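PDB 2INC: toluene, o-xylene monooxygenase oxygenase subunit from Pseudomonas stutzeri, which probably serves as a helical, ferritin-like subunit of the hydroxylase complex that oxidises toluene, o-xylene and related aromatic compounds. Local coordinates for residues G85-S88 against Y89-L93; T143-N146 against C147-E151; A153-L156 against R157-T160; L227-Q230 against L231-A235; K251-A254 against E255-R258. One frame throughout, in Å; residues are numbered along the deposited sequence.

Contact 1: residues G85-S88 against Y89-L93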
loop_
_atom_site.group_PDB
_atom_site.type_symbol
_atom_site.label_atom_id
_atom_site.label_comp_id
_atom_site.label_asym_id
_atom_site.label_seq_id
_atom_site.Cartn_x
_atom_site.Cartn_y
_atom_site.Cartn_z
ATOM N N GLY B 85 9.878 -8.544 -10.189
ATOM C CA GLY B 85 10.601 -9.765 -9.708
ATOM C C GLY B 85 11.725 -10.186 -10.658
ATOM O O GLY B 85 12.876 -10.374 -10.257
ATOM N N GLN B 86 11.416 -10.278 -11.941
ATOM C CA GLN B 86 12.402 -10.630 -12.973
ATOM C C GLN B 86 13.547 -9.637 -13.070
ATOM O O GLN B 86 14.695 -10.047 -13.336
ATOM C CB GLN B 86 11.688 -10.760 -14.327
ATOM C CG GLN B 86 10.732 -11.973 -14.338
ATOM C CD GLN B 86 11.487 -13.300 -14.156
ATOM O OE1 GLN B 86 12.435 -13.595 -14.897
ATOM N NE2 GLN B 86 11.069 -14.100 -13.172
ATOM N N GLU B 87 13.273 -8.340 -12.894
ATOM C CA GLU B 87 14.371 -7.356 -12.883
ATOM C C GLU B 87 15.196 -7.417 -11.616
ATOM O O GLU B 87 16.353 -7.038 -11.664
ATOM C CB GLU B 87 13.912 -5.908 -13.077
ATOM C CG GLU B 87 13.538 -5.562 -14.503
ATOM C CD GLU B 87 14.697 -5.755 -15.535
ATOM O OE1 GLU B 87 14.871 -6.890 -16.039
ATOM O OE2 GLU B 87 15.402 -4.749 -15.855
ATOM N N SER B 88 14.602 -7.842 -10.479
ATOM C CA SER B 88 15.411 -8.038 -9.253
ATOM C C SER B 88 16.397 -9.147 -9.550
ATOM O O SER B 88 17.515 -9.123 -9.083
ATOM C CB SER B 88 14.532 -8.465 -8.081
ATOM O OG SER B 88 13.698 -7.387 -7.682
ATOM N N TYR B 89 15.956 -10.153 -10.303
ATOM C CA TYR B 89 16.850 -11.221 -10.689
ATOM C C TYR B 89 17.976 -10.761 -11.642
ATOM O O TYR B 89 19.163 -10.975 -11.377
ATOM C CB TYR B 89 16.045 -12.376 -11.271
ATOM C CG TYR B 89 16.872 -13.433 -11.952
ATOM C CD1 TYR B 89 17.783 -14.226 -11.229
ATOM C CD2 TYR B 89 16.739 -13.672 -13.300
ATOM C CE1 TYR B 89 18.560 -15.182 -11.864
ATOM C CE2 TYR B 89 17.524 -14.611 -13.944
ATOM C CZ TYR B 89 18.425 -15.375 -13.203
ATOM O OH TYR B 89 19.173 -16.354 -13.803
ATOM N N VAL B 90 17.624 -10.145 -12.747
ATOM C CA VAL B 90 18.638 -9.691 -13.696
ATOM C C VAL B 90 19.557 -8.666 -13.088
ATOM O O VAL B 90 20.778 -8.744 -13.262
ATOM C CB VAL B 90 17.972 -9.152 -15.004
ATOM C CG1 VAL B 90 19.015 -8.460 -15.881
ATOM C CG2 VAL B 90 17.340 -10.293 -15.714
ATOM N N GLN B 91 19.014 -7.724 -12.338
ATOM C CA GLN B 91 19.869 -6.696 -11.773
ATOM C C GLN B 91 20.769 -7.302 -10.678
ATOM O O GLN B 91 21.916 -6.902 -10.552
ATOM C CB GLN B 91 19.100 -5.416 -11.353
ATOM C CG GLN B 91 18.070 -4.899 -12.463
ATOM C CD GLN B 91 18.686 -4.240 -13.761
ATOM O OE1 GLN B 91 19.574 -3.382 -13.687
ATOM N NE2 GLN B 91 18.188 -4.644 -14.942
ATOM N N GLY B 92 20.293 -8.334 -9.977
ATOM C CA GLY B 92 21.162 -9.036 -9.088
ATOM C C GLY B 92 22.317 -9.686 -9.821
ATOM O O GLY B 92 23.454 -9.593 -9.356
ATOM N N LEU B 93 22.027 -10.393 -10.926
ATOM C CA LEU B 93 23.078 -10.994 -11.763
ATOM C C LEU B 93 24.084 -9.984 -12.171
ATOM O O LEU B 93 25.279 -10.226 -12.042
ATOM C CB LEU B 93 22.553 -11.588 -13.056
ATOM C CG LEU B 93 21.943 -12.970 -12.876
ATOM C CD1 LEU B 93 21.299 -13.482 -14.199
ATOM C CD2 LEU B 93 23.034 -13.931 -12.333
#
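E87 and Q91 meet through their polar ends, one turn apart on the same helix. E87 OE2 lies 2.9 Å from Q91 NE2. The carboxylate and amide planes are turned 55° against each other, so the groups do not lie flat together. Four residues apart, they lie on the same side of the helix; both chains are also bent at chi2. The stronger partner of the carboxylate is R157, whose NE forms a salt bridge with E87 OE1. This salt bridge probably helps to fix how the carboxylate is turned.

Backbone hydrogen bonds run along the turn. V90 N bonds to Q86 O at 3.0 Å. Y89 N bonds to G85 O at 3.1 Å. G92 N bonds to S88 O at 3.0 Å. S88 OG bonds back to D84 O.

The remaining contacts are van der Waals contacts of carbon against oxygen. E87 and V90 lie side by side and point the same way, with V90 CB 4.0 Å from E87 OE1. V90 CG2 rests 3.6 Å from Q86 O. Y89 CB is 3.4 Å from Q86 O, which sits near the plane of the Y89 ring, at its edge.

V90 packs on helix 142-172, Y89 and L93 on helix 241-268. S88 packs on S88 of the second copy of this protein, and E87 and Q91 touch a chain of another protein.

Contact 2: residues T143-N146 against C147-E151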
loop_
_atom_site.group_PDB
_atom_site.type_symbol
_atom_site.label_atom_id
_atom_site.label_comp_id
_atom_site.label_asym_id
_atom_site.label_seq_id
_atom_site.Cartn_x
_atom_site.Cartn_y
_atom_site.Cartn_z
ATOM N N THR B 143 -8.060 -5.834 -25.979
ATOM C CA THR B 143 -7.342 -6.959 -25.388
ATOM C C THR B 143 -6.187 -7.417 -26.303
ATOM O O THR B 143 -5.174 -7.892 -25.795
ATOM C CB THR B 143 -8.237 -8.186 -25.118
ATOM O OG1 THR B 143 -9.022 -8.428 -26.297
ATOM C CG2 THR B 143 -9.140 -7.943 -23.896
ATOM N N ILE B 144 -6.308 -7.216 -27.617
ATOM C CA ILE B 144 -5.191 -7.489 -28.537
ATOM C C ILE B 144 -4.162 -6.361 -28.340
ATOM O O ILE B 144 -2.978 -6.635 -28.137
ATOM C CB ILE B 144 -5.637 -7.503 -29.991
ATOM C CG1 ILE B 144 -6.629 -8.634 -30.231
ATOM C CG2 ILE B 144 -4.441 -7.718 -30.939
ATOM C CD1 ILE B 144 -7.299 -8.483 -31.646
ATOM N N THR B 145 -4.606 -5.112 -28.396
ATOM C CA THR B 145 -3.715 -3.978 -28.071
ATOM C C THR B 145 -2.898 -4.124 -26.759
ATOM O O THR B 145 -1.686 -3.842 -26.748
ATOM C CB THR B 145 -4.491 -2.641 -28.035
ATOM O OG1 THR B 145 -4.854 -2.299 -29.358
ATOM C CG2 THR B 145 -3.607 -1.539 -27.417
ATOM N N ASN B 146 -3.521 -4.570 -25.666
ATOM C CA ASN B 146 -2.796 -4.671 -24.414
ATOM C C ASN B 146 -1.674 -5.712 -24.455
ATOM O O ASN B 146 -0.625 -5.462 -23.895
ATOM C CB ASN B 146 -3.713 -4.952 -23.248
ATOM C CG ASN B 146 -4.592 -3.784 -22.880
ATOM O OD1 ASN B 146 -5.419 -3.913 -21.983
ATOM N ND2 ASN B 146 -4.432 -2.641 -23.576
ATOM N N CYS B 147 -1.883 -6.865 -25.101
ATOM C CA CYS B 147 -0.782 -7.815 -25.279
ATOM C C CYS B 147 0.420 -7.124 -25.974
ATOM O O CYS B 147 1.549 -7.377 -25.594
ATOM C CB CYS B 147 -1.220 -8.969 -26.098
ATOM S SG CYS B 147 -2.377 -9.933 -25.156
ATOM N N ALA B 148 0.152 -6.326 -27.009
ATOM C CA ALA B 148 1.200 -5.563 -27.745
ATOM C C ALA B 148 1.877 -4.461 -26.882
ATOM O O ALA B 148 3.115 -4.198 -27.017
ATOM C CB ALA B 148 0.592 -4.952 -29.102
ATOM N N THR B 149 1.083 -3.816 -26.013
ATOM C CA THR B 149 1.578 -2.854 -25.017
ATOM C C THR B 149 2.637 -3.506 -24.141
ATOM O O THR B 149 3.722 -3.011 -24.052
ATOM C CB THR B 149 0.423 -2.290 -24.092
ATOM O OG1 THR B 149 -0.617 -1.687 -24.930
ATOM C CG2 THR B 149 1.017 -1.171 -23.112
ATOM N N TYR B 150 2.314 -4.636 -23.515
ATOM C CA TYR B 150 3.263 -5.263 -22.566
ATOM C C TYR B 150 4.454 -5.875 -23.325
ATOM O O TYR B 150 5.570 -5.881 -22.838
ATOM C CB TYR B 150 2.543 -6.283 -21.650
ATOM C CG TYR B 150 1.367 -5.610 -20.939
ATOM C CD1 TYR B 150 0.109 -6.218 -20.922
ATOM C CD2 TYR B 150 1.504 -4.337 -20.371
ATOM C CE1 TYR B 150 -0.980 -5.590 -20.302
ATOM C CE2 TYR B 150 0.370 -3.664 -19.766
ATOM C CZ TYR B 150 -0.860 -4.338 -19.735
ATOM O OH TYR B 150 -1.999 -3.715 -19.164
ATOM N N GLU B 151 4.236 -6.270 -24.571
ATOM C CA GLU B 151 5.325 -6.826 -25.370
ATOM C C GLU B 151 6.274 -5.688 -25.751
ATOM O O GLU B 151 7.485 -5.843 -25.791
ATOM C CB GLU B 151 4.720 -7.516 -26.602
ATOM C CG GLU B 151 5.763 -7.883 -27.706
ATOM C CD GLU B 151 5.107 -8.573 -28.915
ATOM O OE1 GLU B 151 4.166 -9.357 -28.703
ATOM O OE2 GLU B 151 5.593 -8.357 -30.046
#
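The carbonyl O of T143 lies 3.5 Å from C147 SG, one turn on. The sulfur hangs beside the helix next to its own backbone N (chi1 -69°). The T143 hydroxyl is bonded elsewhere, to F68 O.

I144 takes part through its backbone. I144 O accepts a weak bond from A148 N at 3.3 Å, and C147 CB lies 3.6 Å from the same oxygen. The I144 side chain packs on L264 and A139.

T145 O is met twice by T149. T149 N bonds to T145 O at 2.9 Å. T149 OG1 also comes within 3.0 Å of T145 O, because chi1 of -56° turns the hydroxyl back beside the backbone N. H136 ND1 is a second, weak partner, and which acceptor takes the proton is not settled. The T145 hydroxyl bonds to H136 O.

N146 lies beside T149, pointing the same way. Its carbonyl O accepts Y150 N at 3.1 Å, with an N-H...O angle of 165°. N146 O also sits over one face of the Y150 ring, 3.2 Å from CD1. N146 CB comes 4.1 Å from Y150 CE1. Y150 OH bonds to a polar side chain of a chain of another protein.

A threonine placed four residues after a carbonyl, with its hydroxyl turned back to it, is a familiar feature of buried helices. Here it belongs to helix 142-172 of a ferritin-like helical fold.

Contact 3: residues A153-L156 against R157-T160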
loop_
_atom_site.group_PDB
_atom_site.type_symbol
_atom_site.label_atom_id
_atom_site.label_comp_id
_atom_site.label_asym_id
_atom_site.label_seq_id
_atom_site.Cartn_x
_atom_site.Cartn_y
_atom_site.Cartn_z
ATOM N N ALA B 153 6.869 -3.018 -23.993
ATOM C CA ALA B 153 7.617 -2.761 -22.757
ATOM C C ALA B 153 8.722 -3.793 -22.614
ATOM O O ALA B 153 9.833 -3.461 -22.204
ATOM C CB ALA B 153 6.679 -2.773 -21.570
ATOM N N ASP B 154 8.413 -5.070 -22.861
ATOM C CA ASP B 154 9.481 -6.103 -22.851
ATOM C C ASP B 154 10.582 -5.843 -23.854
ATOM O O ASP B 154 11.753 -6.076 -23.549
ATOM C CB ASP B 154 8.903 -7.480 -23.136
ATOM C CG ASP B 154 7.948 -7.945 -22.051
ATOM O OD1 ASP B 154 7.132 -8.858 -22.356
ATOM O OD2 ASP B 154 7.973 -7.420 -20.896
ATOM N N HIS B 155 10.261 -5.407 -25.070
ATOM C CA HIS B 155 11.337 -5.200 -26.025
ATOM C C HIS B 155 12.178 -4.020 -25.549
ATOM O O HIS B 155 13.390 -4.016 -25.748
ATOM C CB HIS B 155 10.792 -4.842 -27.439
ATOM C CG HIS B 155 10.038 -5.965 -28.144
ATOM N ND1 HIS B 155 10.400 -7.297 -28.099
ATOM C CD2 HIS B 155 8.941 -5.915 -28.924
ATOM C CE1 HIS B 155 9.560 -8.016 -28.817
ATOM N NE2 HIS B 155 8.670 -7.200 -29.339
ATOM N N LEU B 156 11.550 -3.050 -24.897
ATOM C CA LEU B 156 12.334 -1.922 -24.308
ATOM C C LEU B 156 13.253 -2.416 -23.168
ATOM O O LEU B 156 14.398 -1.984 -23.014
ATOM C CB LEU B 156 11.383 -0.855 -23.768
ATOM C CG LEU B 156 12.024 0.354 -23.001
ATOM C CD1 LEU B 156 13.192 0.938 -23.817
ATOM C CD2 LEU B 156 11.043 1.456 -22.585
ATOM N N ARG B 157 12.740 -3.372 -22.413
ATOM C CA ARG B 157 13.512 -4.001 -21.347
ATOM C C ARG B 157 14.746 -4.663 -21.967
ATOM O O ARG B 157 15.856 -4.516 -21.441
ATOM C CB ARG B 157 12.627 -5.069 -20.714
ATOM C CG ARG B 157 13.289 -5.749 -19.517
ATOM C CD ARG B 157 12.567 -6.993 -19.190
ATOM N NE ARG B 157 13.214 -7.659 -18.031
ATOM C CZ ARG B 157 13.241 -8.979 -17.807
ATOM N NH1 ARG B 157 13.886 -9.448 -16.729
ATOM N NH2 ARG B 157 12.647 -9.841 -18.617
ATOM N N TRP B 158 14.589 -5.368 -23.098
ATOM C CA TRP B 158 15.760 -6.053 -23.673
ATOM C C TRP B 158 16.781 -5.040 -24.186
ATOM O O TRP B 158 18.009 -5.173 -23.973
ATOM C CB TRP B 158 15.369 -6.987 -24.820
ATOM C CG TRP B 158 14.405 -8.008 -24.550
ATOM C CD1 TRP B 158 13.903 -8.391 -23.335
ATOM C CD2 TRP B 158 13.811 -8.874 -25.524
ATOM N NE1 TRP B 158 13.008 -9.442 -23.509
ATOM C CE2 TRP B 158 12.915 -9.719 -24.847
ATOM C CE3 TRP B 158 13.891 -8.969 -26.940
ATOM C CZ2 TRP B 158 12.158 -10.677 -25.499
ATOM C CZ3 TRP B 158 13.117 -9.922 -27.593
ATOM C CH2 TRP B 158 12.257 -10.769 -26.867
ATOM N N LEU B 159 16.297 -4.009 -24.879
ATOM C CA LEU B 159 17.171 -2.918 -25.294
ATOM C C LEU B 159 17.929 -2.367 -24.078
ATOM O O LEU B 159 19.141 -2.126 -24.167
ATOM C CB LEU B 159 16.382 -1.790 -25.984
ATOM C CG LEU B 159 16.925 -0.358 -26.118
ATOM C CD1 LEU B 159 18.122 -0.351 -27.035
ATOM C CD2 LEU B 159 15.835 0.502 -26.707
ATOM N N THR B 160 17.229 -2.191 -22.953
ATOM C CA THR B 160 17.828 -1.548 -21.783
ATOM C C THR B 160 18.952 -2.431 -21.181
ATOM O O THR B 160 20.042 -1.920 -20.844
ATOM C CB THR B 160 16.721 -1.162 -20.795
ATOM O OG1 THR B 160 15.797 -0.256 -21.453
ATOM C CG2 THR B 160 17.273 -0.533 -19.531
#
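L156 meets T160 and L159 one turn ahead of it. Its carbonyl O takes two bonds from T160, from OG1 at 2.7 Å and from N at 2.8 Å. The two donors come from opposite faces of the carbonyl plane, and OG1 stands well above it, 38° out. Both bonds grip L156 O, and the one from OG1 holds the rotation of the hydroxyl. The L156 side chain covers the same residues: CD1 lies 3.7 Å from T160 OG1 and 3.9 Å from L159 CD2.

R157 touches the preceding turn near its root. Its CB lies 3.1 Å from D154 O, and its N bonds to A153 O. CG is anti to the backbone N (chi1 -176°) and the chain runs extended from there. This carries the guanidinium away from the turn, toward E87 and to D253, with which NH2 forms a salt bridge.

H155 and W158 lie side by side and form a T-shaped stack. The histidine turns its edge to one face of the indole. The centroid of its ring is 5.2 Å from that of the W158 six-membered ring, with the planes at 75°. H155 ND1 is the atom nearest the face, 3.8 Å from W158 CZ3. It is buried there and has no polar partner in the model. H155 NE2 makes a weak bond to E151.

The contact is buried in the middle of helix 142-172. R157 faces helix 76-99, W158 reaches D253 and A254 of helix 241-268 and E224 of helix 208-237, and L159 packs on helix 121-138. L156 and T160 touch a chain of another protein.

Contact 4: residues L227-Q230 against L231-A235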
loop_
_atom_site.group_PDB
_atom_site.type_symbol
_atom_site.label_atom_id
_atom_site.label_comp_id
_atom_site.label_asym_id
_atom_site.label_seq_id
_atom_site.Cartn_x
_atom_site.Cartn_y
_atom_site.Cartn_z
ATOM N N LEU B 227 19.402 -14.885 -31.564
ATOM C CA LEU B 227 20.052 -14.010 -30.608
ATOM C C LEU B 227 19.888 -14.461 -29.185
ATOM O O LEU B 227 20.721 -14.166 -28.358
ATOM C CB LEU B 227 19.530 -12.584 -30.744
ATOM C CG LEU B 227 20.248 -11.727 -31.773
ATOM C CD1 LEU B 227 19.956 -12.173 -33.232
ATOM C CD2 LEU B 227 19.817 -10.319 -31.584
ATOM N N LEU B 228 18.824 -15.168 -28.844
ATOM C CA LEU B 228 18.726 -15.556 -27.444
ATOM C C LEU B 228 19.176 -17.002 -27.344
ATOM O O LEU B 228 20.125 -17.308 -26.617
ATOM C CB LEU B 228 17.305 -15.350 -26.880
ATOM C CG LEU B 228 16.699 -13.956 -27.014
ATOM C CD1 LEU B 228 15.306 -13.912 -26.353
ATOM C CD2 LEU B 228 17.626 -12.891 -26.434
ATOM N N GLN B 229 18.539 -17.867 -28.113
ATOM C CA GLN B 229 18.854 -19.269 -28.037
ATOM C C GLN B 229 20.297 -19.601 -28.459
ATOM O O GLN B 229 21.045 -20.143 -27.658
ATOM C CB GLN B 229 17.835 -20.095 -28.793
ATOM C CG GLN B 229 17.901 -21.576 -28.473
ATOM C CD GLN B 229 17.568 -21.877 -27.048
ATOM O OE1 GLN B 229 16.699 -21.245 -26.451
ATOM N NE2 GLN B 229 18.239 -22.852 -26.487
ATOM N N GLN B 230 20.688 -19.271 -29.689
ATOM C CA GLN B 230 21.937 -19.788 -30.228
ATOM C C GLN B 230 23.100 -18.992 -29.662
ATOM O O GLN B 230 24.104 -19.562 -29.241
ATOM C CB GLN B 230 21.930 -19.730 -31.766
ATOM C CG GLN B 230 20.929 -20.701 -32.423
ATOM C CD GLN B 230 21.194 -22.128 -32.073
ATOM O OE1 GLN B 230 22.336 -22.565 -32.123
ATOM N NE2 GLN B 230 20.157 -22.868 -31.671
ATOM N N LEU B 231 22.991 -17.670 -29.653
ATOM C CA LEU B 231 24.062 -16.884 -29.037
ATOM C C LEU B 231 24.172 -17.172 -27.528
ATOM O O LEU B 231 25.273 -17.373 -27.006
ATOM C CB LEU B 231 23.871 -15.395 -29.312
ATOM C CG LEU B 231 24.948 -14.467 -28.734
ATOM C CD1 LEU B 231 26.262 -14.738 -29.444
ATOM C CD2 LEU B 231 24.541 -13.018 -28.892
ATOM N N GLY B 232 23.041 -17.248 -26.820
ATOM C CA GLY B 232 23.060 -17.573 -25.376
ATOM C C GLY B 232 23.749 -18.920 -25.097
ATOM O O GLY B 232 24.564 -19.012 -24.187
ATOM N N SER B 233 23.454 -19.961 -25.894
ATOM C CA SER B 233 24.147 -21.276 -25.750
ATOM C C SER B 233 25.634 -21.173 -26.000
ATOM O O SER B 233 26.491 -21.717 -25.282
ATOM C CB SER B 233 23.629 -22.247 -26.775
ATOM O OG SER B 233 22.324 -22.562 -26.406
ATOM N N LEU B 234 25.959 -20.450 -27.043
ATOM C CA LEU B 234 27.337 -20.244 -27.331
ATOM C C LEU B 234 28.015 -19.509 -26.169
ATOM O O LEU B 234 29.133 -19.859 -25.771
ATOM C CB LEU B 234 27.440 -19.437 -28.619
ATOM C CG LEU B 234 28.841 -19.163 -29.078
ATOM C CD1 LEU B 234 29.547 -20.505 -29.377
ATOM C CD2 LEU B 234 28.763 -18.258 -30.322
ATOM N N ALA B 235 27.351 -18.473 -25.636
ATOM C CA ALA B 235 27.920 -17.682 -24.521
ATOM C C ALA B 235 28.284 -18.607 -23.385
ATOM O O ALA B 235 29.389 -18.514 -22.820
ATOM C CB ALA B 235 26.931 -16.646 -24.023
#
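S233 points back at Q229 one turn before it. Its hydroxyl lies beside its own backbone N (chi1 -70°), which turns OG toward the preceding carbonyl. Q229 O therefore accepts two bonds, from S233 N and from S233 OG, each 3.0 Å long. They arrive from opposite faces of the carbonyl plane, tilted by similar amounts. The OG bond holds the rotation of the serine hydroxyl on an exposed side of the helix.

The Q229 side chain goes another way. Its CG is anti to the backbone N (chi1 -166°), and a bend at chi2 follows. Q229 NE2 stays 4.1 Å from S233 OG, while OE1 bonds to K251 NZ.

L231 and L234 meet the preceding turn mainly through CB. L231 CB lies 3.5 Å from L227 O, and its CD2 is 4.0 Å from the same oxygen. L234 CB rests 3.4 Å from Q230 O.

The backbone is less regular here than in an ideal helix. A wider pi-type turn passes through 227-230. Just after it, G232 N bonds to L228 O at 2.9 Å, but the N-H...O angle is only 132° and the donor stands above the carbonyl plane. L234 N then bonds to Q230 O in the ordinary way.

The contact lies in the later part of helix 208-237. L228 packs on Q250 and K251 of helix 241-268, L227 on A121, L124 and F125 of helix 121-138, and Q230 on helix 303-319. L231 touches Y118, and L234 touches L300 and P301. No other protein chain touches these two segments.

Contact 5: residues K251-A254 against E255-R258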
loop_
_atom_site.group_PDB
_atom_site.type_symbol
_atom_site.label_atom_id
_atom_site.label_comp_id
_atom_site.label_asym_id
_atom_site.label_seq_id
_atom_site.Cartn_x
_atom_site.Cartn_y
_atom_site.Cartn_z
ATOM N N LYS B 251 14.265 -14.777 -22.780
ATOM C CA LYS B 251 13.445 -15.763 -23.452
ATOM C C LYS B 251 12.115 -16.007 -22.721
ATOM O O LYS B 251 11.159 -16.433 -23.333
ATOM C CB LYS B 251 14.224 -17.077 -23.600
ATOM C CG LYS B 251 13.610 -18.039 -24.601
ATOM C CD LYS B 251 14.330 -17.975 -25.931
ATOM C CE LYS B 251 13.523 -18.664 -27.029
ATOM N NZ LYS B 251 13.951 -20.078 -27.264
ATOM N N ARG B 252 12.071 -15.794 -21.408
ATOM C CA ARG B 252 10.825 -15.939 -20.653
ATOM C C ARG B 252 9.781 -14.926 -21.178
ATOM O O ARG B 252 8.591 -15.245 -21.272
ATOM C CB ARG B 252 11.065 -15.672 -19.179
ATOM C CG ARG B 252 11.919 -16.769 -18.472
ATOM C CD ARG B 252 12.233 -16.405 -16.986
ATOM N NE ARG B 252 11.059 -16.478 -16.105
ATOM C CZ ARG B 252 10.688 -17.577 -15.431
ATOM N NH1 ARG B 252 11.356 -18.724 -15.537
ATOM N NH2 ARG B 252 9.631 -17.533 -14.646
ATOM N N ASP B 253 10.239 -13.717 -21.504
ATOM C CA ASP B 253 9.344 -12.715 -22.132
ATOM C C ASP B 253 8.919 -13.226 -23.514
ATOM O O ASP B 253 7.721 -13.230 -23.881
ATOM C CB ASP B 253 10.059 -11.354 -22.308
ATOM C CG ASP B 253 10.393 -10.689 -20.991
ATOM O OD1 ASP B 253 9.805 -11.035 -19.940
ATOM O OD2 ASP B 253 11.256 -9.789 -20.981
ATOM N N ALA B 254 9.899 -13.716 -24.275
ATOM C CA ALA B 254 9.591 -14.173 -25.632
ATOM C C ALA B 254 8.547 -15.303 -25.608
ATOM O O ALA B 254 7.661 -15.343 -26.449
ATOM C CB ALA B 254 10.859 -14.634 -26.326
ATOM N N GLU B 255 8.690 -16.227 -24.666
ATOM C CA GLU B 255 7.698 -17.301 -24.518
ATOM C C GLU B 255 6.303 -16.743 -24.235
ATOM O O GLU B 255 5.344 -17.238 -24.779
ATOM C CB GLU B 255 8.134 -18.266 -23.419
ATOM C CG GLU B 255 9.281 -19.207 -23.842
ATOM C CD GLU B 255 10.182 -19.629 -22.616
ATOM O OE1 GLU B 255 9.705 -19.648 -21.437
ATOM O OE2 GLU B 255 11.375 -19.948 -22.833
ATOM N N ARG B 256 6.209 -15.708 -23.407
ATOM C CA ARG B 256 4.930 -15.010 -23.179
ATOM C C ARG B 256 4.299 -14.415 -24.455
ATOM O O ARG B 256 3.100 -14.571 -24.713
ATOM C CB ARG B 256 5.095 -13.917 -22.122
ATOM C CG ARG B 256 3.772 -13.329 -21.678
ATOM C CD ARG B 256 3.888 -12.522 -20.391
ATOM N NE ARG B 256 4.929 -11.470 -20.472
ATOM C CZ ARG B 256 6.096 -11.589 -19.865
ATOM N NH1 ARG B 256 7.037 -10.652 -19.939
ATOM N NH2 ARG B 256 6.338 -12.683 -19.179
ATOM N N HIS B 257 5.110 -13.699 -25.246
ATOM C CA HIS B 257 4.644 -13.168 -26.499
ATOM C C HIS B 257 4.125 -14.279 -27.417
ATOM O O HIS B 257 3.120 -14.096 -28.088
ATOM C CB HIS B 257 5.760 -12.408 -27.206
ATOM C CG HIS B 257 6.419 -11.378 -26.333
ATOM N ND1 HIS B 257 7.699 -10.908 -26.570
ATOM C CD2 HIS B 257 6.006 -10.783 -25.183
ATOM C CE1 HIS B 257 8.020 -10.021 -25.636
ATOM N NE2 HIS B 257 7.017 -9.937 -24.772
ATOM N N ARG B 258 4.823 -15.413 -27.450
ATOM C CA ARG B 258 4.358 -16.525 -28.295
ATOM C C ARG B 258 3.026 -17.074 -27.776
ATOM O O ARG B 258 2.179 -17.511 -28.560
ATOM C CB ARG B 258 5.416 -17.638 -28.371
ATOM C CG ARG B 258 6.597 -17.343 -29.284
ATOM C CD ARG B 258 7.711 -18.357 -29.045
ATOM N NE ARG B 258 8.999 -17.820 -29.504
ATOM C CZ ARG B 258 10.103 -18.544 -29.543
ATOM N NH1 ARG B 258 10.052 -19.815 -29.158
ATOM N NH2 ARG B 258 11.253 -17.996 -29.948
HETATM O O HOH W 1 9.102 -12.277 -17.712
#
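D253 OD1 is gripped by several groups. R256 NH1 forms a salt bridge with it at 2.8 Å, a water donates to it at 2.6 Å, and Q83 NE2 bonds to it too. The arginine nitrogen comes from above the carboxylate plane, 53° out of it. The same water accepts from R256 NH2 at 3.2 Å, in the plane of the guanidinium and at its edge. A bend at chi3 (54°) folds the arginine back over D253, whose CA lies under one guanidinium face. R256 NH1 also holds D154, while D253 OD2 is turned to R157.

H257 lies flat over D253 O, which sits 3.2 Å from the ring plane under its centre. H257 N bonds to D253 O at 3.0 Å.

The sequence D253-A254-E255-R256-H257 recalls the D-E-x-R-H motif of ferritin-like diiron relatives, with A254 at the place of their glutamate ligand. Here the histidine nitrogens instead bond to D154 and K220.

Further charged side chains lie on the other side of helix 241-268. E255 crosses K251 at about a right angle, its OE2 3.4 Å from K251 CG. K251 CE lies 3.8 Å from R258 NH2. The two cationic ends share E225 OE2 as a salt-bridge partner, which probably offsets their like charge. R258 NH2 also pairs with E224.

Each of the five contacts lies within one helix, between adjoining segments, so none closes a long loop. They follow in series and none nests or crosses. Contact 1 is on helix 76-99. Contacts 2 and 3 follow on helix 142-172, with centres about 14 Å apart. Contact 4 lies on helix 208-237 and contact 5 on helix 241-268. Contact 3 joins contact 1 through E87-R157, and joins contact 5 through R157-D253 and D154-H257. Contact 5 touches contact 4 through Q229-K251 and contact 2 where H257 packs on E151. Charged and polar side chains thus tie four helices of the ferritin-like bundle together.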